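Local coordinates for protein NADPH-dependent aldehyde reductase YqhD (Escherichia coli, PDB 4QGS) that reduces a broad range of short-chain aldehydes to primary alcohols with NADPH, using one zinc ion per subunit, at residues Asp205-Thr210 and Ala339-Phe344. Sequence-based numbering, arbitrary orientation.
With ZN (zinc ion), chain B.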
loop_
_atom_site.group_PDB
_atom_site.type_symbol
_atom_site.label_atom_id
_atom_site.label_comp_id
_atom_site.label_asym_id
_atom_site.label_seq_id
_atom_site.Cartn_x
_atom_site.Cartn_y
_atom_site.Cartn_z
ATOM N N ASP A 205 -2.275 -7.332 -2.995
ATOM C CA ASP A 205 -1.469 -6.488 -2.115
ATOM C C ASP A 205 -2.194 -6.275 -0.783
ATOM O O ASP A 205 -1.586 -6.405 0.295
ATOM C CB ASP A 205 -1.168 -5.155 -2.791
ATOM C CG ASP A 205 -0.190 -4.285 -1.989
ATOM O OD1 ASP A 205 0.811 -4.792 -1.407
ATOM O OD2 ASP A 205 -0.438 -3.061 -1.951
ATOM N N ALA A 206 -3.495 -5.996 -0.845
ATOM C CA ALA A 206 -4.277 -5.878 0.402
ATOM C C ALA A 206 -4.234 -7.173 1.228
ATOM O O ALA A 206 -4.077 -7.143 2.458
ATOM C CB ALA A 206 -5.722 -5.495 0.088
ATOM N N PHE A 207 -4.365 -8.308 0.551
ATOM C CA PHE A 207 -4.371 -9.612 1.201
ATOM C C PHE A 207 -3.044 -9.820 1.921
ATOM O O PHE A 207 -2.999 -10.221 3.094
ATOM C CB PHE A 207 -4.618 -10.713 0.157
ATOM C CG PHE A 207 -4.891 -12.085 0.740
ATOM C CD1 PHE A 207 -6.189 -12.570 0.831
ATOM C CD2 PHE A 207 -3.844 -12.897 1.173
ATOM C CE1 PHE A 207 -6.447 -13.841 1.333
ATOM C CE2 PHE A 207 -4.100 -14.172 1.689
ATOM C CZ PHE A 207 -5.396 -14.641 1.770
ATOM N N VAL A 208 -1.956 -9.508 1.224
ATOM C CA VAL A 208 -0.634 -9.737 1.790
ATOM C C VAL A 208 -0.323 -8.735 2.895
ATOM O O VAL A 208 0.230 -9.128 3.921
ATOM C CB VAL A 208 0.447 -9.696 0.693
ATOM C CG1 VAL A 208 1.835 -9.818 1.326
ATOM C CG2 VAL A 208 0.199 -10.831 -0.292
ATOM N N HIS A 209 -0.702 -7.463 2.733
ATOM C CA HIS A 209 -0.510 -6.513 3.840
ATOM C C HIS A 209 -1.188 -7.028 5.107
ATOM O O HIS A 209 -0.649 -6.872 6.208
ATOM C CB HIS A 209 -1.031 -5.115 3.490
ATOM C CG HIS A 209 -0.058 -4.296 2.699
ATOM N ND1 HIS A 209 0.539 -3.157 3.196
ATOM C CD2 HIS A 209 0.444 -4.470 1.450
ATOM C CE1 HIS A 209 1.352 -2.654 2.282
ATOM N NE2 HIS A 209 1.313 -3.431 1.215
ATOM N N THR A 210 -2.348 -7.658 4.945
ATOM C CA THR A 210 -3.076 -8.208 6.087
ATOM C C THR A 210 -2.300 -9.370 6.714
ATOM O O THR A 210 -2.083 -9.381 7.926
ATOM C CB THR A 210 -4.473 -8.668 5.690
ATOM O OG1 THR A 210 -5.171 -7.563 5.095
ATOM C CG2 THR A 210 -5.260 -9.168 6.944
ATOM N N ALA A 339 -1.713 -23.988 -0.159
ATOM C CA ALA A 339 -2.186 -24.284 -1.514
ATOM C C ALA A 339 -3.420 -23.453 -1.878
ATOM O O ALA A 339 -3.536 -22.980 -3.017
ATOM C CB ALA A 339 -2.489 -25.769 -1.664
ATOM N N ALA A 340 -4.341 -23.282 -0.924
ATOM C CA ALA A 340 -5.539 -22.478 -1.166
ATOM C C ALA A 340 -5.167 -21.021 -1.440
ATOM O O ALA A 340 -5.805 -20.355 -2.261
ATOM C CB ALA A 340 -6.521 -22.560 0.023
ATOM N N THR A 341 -4.143 -20.533 -0.742
ATOM C CA THR A 341 -3.682 -19.156 -0.914
ATOM C C THR A 341 -3.041 -18.985 -2.293
ATOM O O THR A 341 -3.334 -18.028 -3.016
ATOM C CB THR A 341 -2.685 -18.763 0.197
ATOM O OG1 THR A 341 -3.286 -19.012 1.476
ATOM C CG2 THR A 341 -2.303 -17.289 0.103
ATOM N N ARG A 342 -2.174 -19.923 -2.651
ATOM C CA ARG A 342 -1.567 -19.926 -3.964
ATOM C C ARG A 342 -2.645 -19.945 -5.040
ATOM O O ARG A 342 -2.625 -19.139 -5.967
ATOM C CB ARG A 342 -0.639 -21.128 -4.117
ATOM C CG ARG A 342 0.265 -21.045 -5.323
ATOM C CD ARG A 342 1.137 -22.302 -5.447
ATOM N NE ARG A 342 2.195 -22.435 -4.442
ATOM C CZ ARG A 342 3.346 -21.761 -4.471
ATOM N NH1 ARG A 342 4.269 -21.968 -3.548
ATOM N NH2 ARG A 342 3.567 -20.860 -5.414
ATOM N N ASN A 343 -3.605 -20.848 -4.900
ATOM C CA ASN A 343 -4.677 -20.953 -5.875
ATOM C C ASN A 343 -5.501 -19.672 -5.985
ATOM O O ASN A 343 -5.884 -19.264 -7.082
ATOM C CB ASN A 343 -5.592 -22.131 -5.544
ATOM C CG ASN A 343 -6.728 -22.268 -6.538
ATOM O OD1 ASN A 343 -6.509 -22.668 -7.692
ATOM N ND2 ASN A 343 -7.935 -21.926 -6.115
ATOM N N PHE A 344 -5.765 -19.033 -4.844
ATOM C CA PHE A 344 -6.509 -17.775 -4.830
ATOM C C PHE A 344 -5.786 -16.726 -5.694
ATOM O O PHE A 344 -6.400 -16.083 -6.547
ATOM C CB PHE A 344 -6.694 -17.286 -3.382
ATOM C CG PHE A 344 -7.350 -15.935 -3.263
ATOM C CD1 PHE A 344 -8.656 -15.739 -3.695
ATOM C CD2 PHE A 344 -6.666 -14.865 -2.695
ATOM C CE1 PHE A 344 -9.264 -14.494 -3.582
ATOM C CE2 PHE A 344 -7.269 -13.619 -2.587
ATOM C CZ PHE A 344 -8.565 -13.436 -3.034
HETATM ZN ZN ZN B . 2.429 -3.738 -0.502
HETATM O O HOH W 1 3.693 -2.157 0.044
HETATM O O HOH W 2 1.489 -1.952 -1.248
#
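Phe207 and Thr341 mark the nearest approach of two helical backbones, 205-210 and 339-344, their CA atoms 9.8 Å apart, so side chains alone bridge the gap. Both phenylalanines point across; in Phe207, CG lies anti to the backbone N (chi1 -170°), which sends the ring out from its helix toward the other. Phe344 brings CD2 over one face of the Phe207 ring, and its CE2 lies 3.7 Å from Phe207 CD1. The two rings meet at a slant, their planes turned 40° from each other and their centroids 5.4 Å apart. The methyl CG2 of Thr341 lies 3.9 Å from Phe207 CE2, while the Thr341 hydroxyl OG1 is taken up by Tyr318 and by the carbonyl of Ala337. This buried apolar contact joins helix 196-211 to helix 330-347 in the all-helical C-terminal part of the iron-containing alcohol dehydrogenase fold; Leu232 and Tyr318 also pack on Phe207. One turn apart on helix 196-211, Asp205 and His209 serve the catalytic zinc instead, Asp205 OD1 and His209 NE2 each binding it at 2.1 Å. With His278, His292 and two waters they give the zinc six ligands in this cofactor-free form. One turn after Ala206 on the same helix, Thr210 OG1 hydrogen-bonds to Ala206 O at 2.9 Å; that oxygen also accepts the backbone N of Thr210, so two donors grip it.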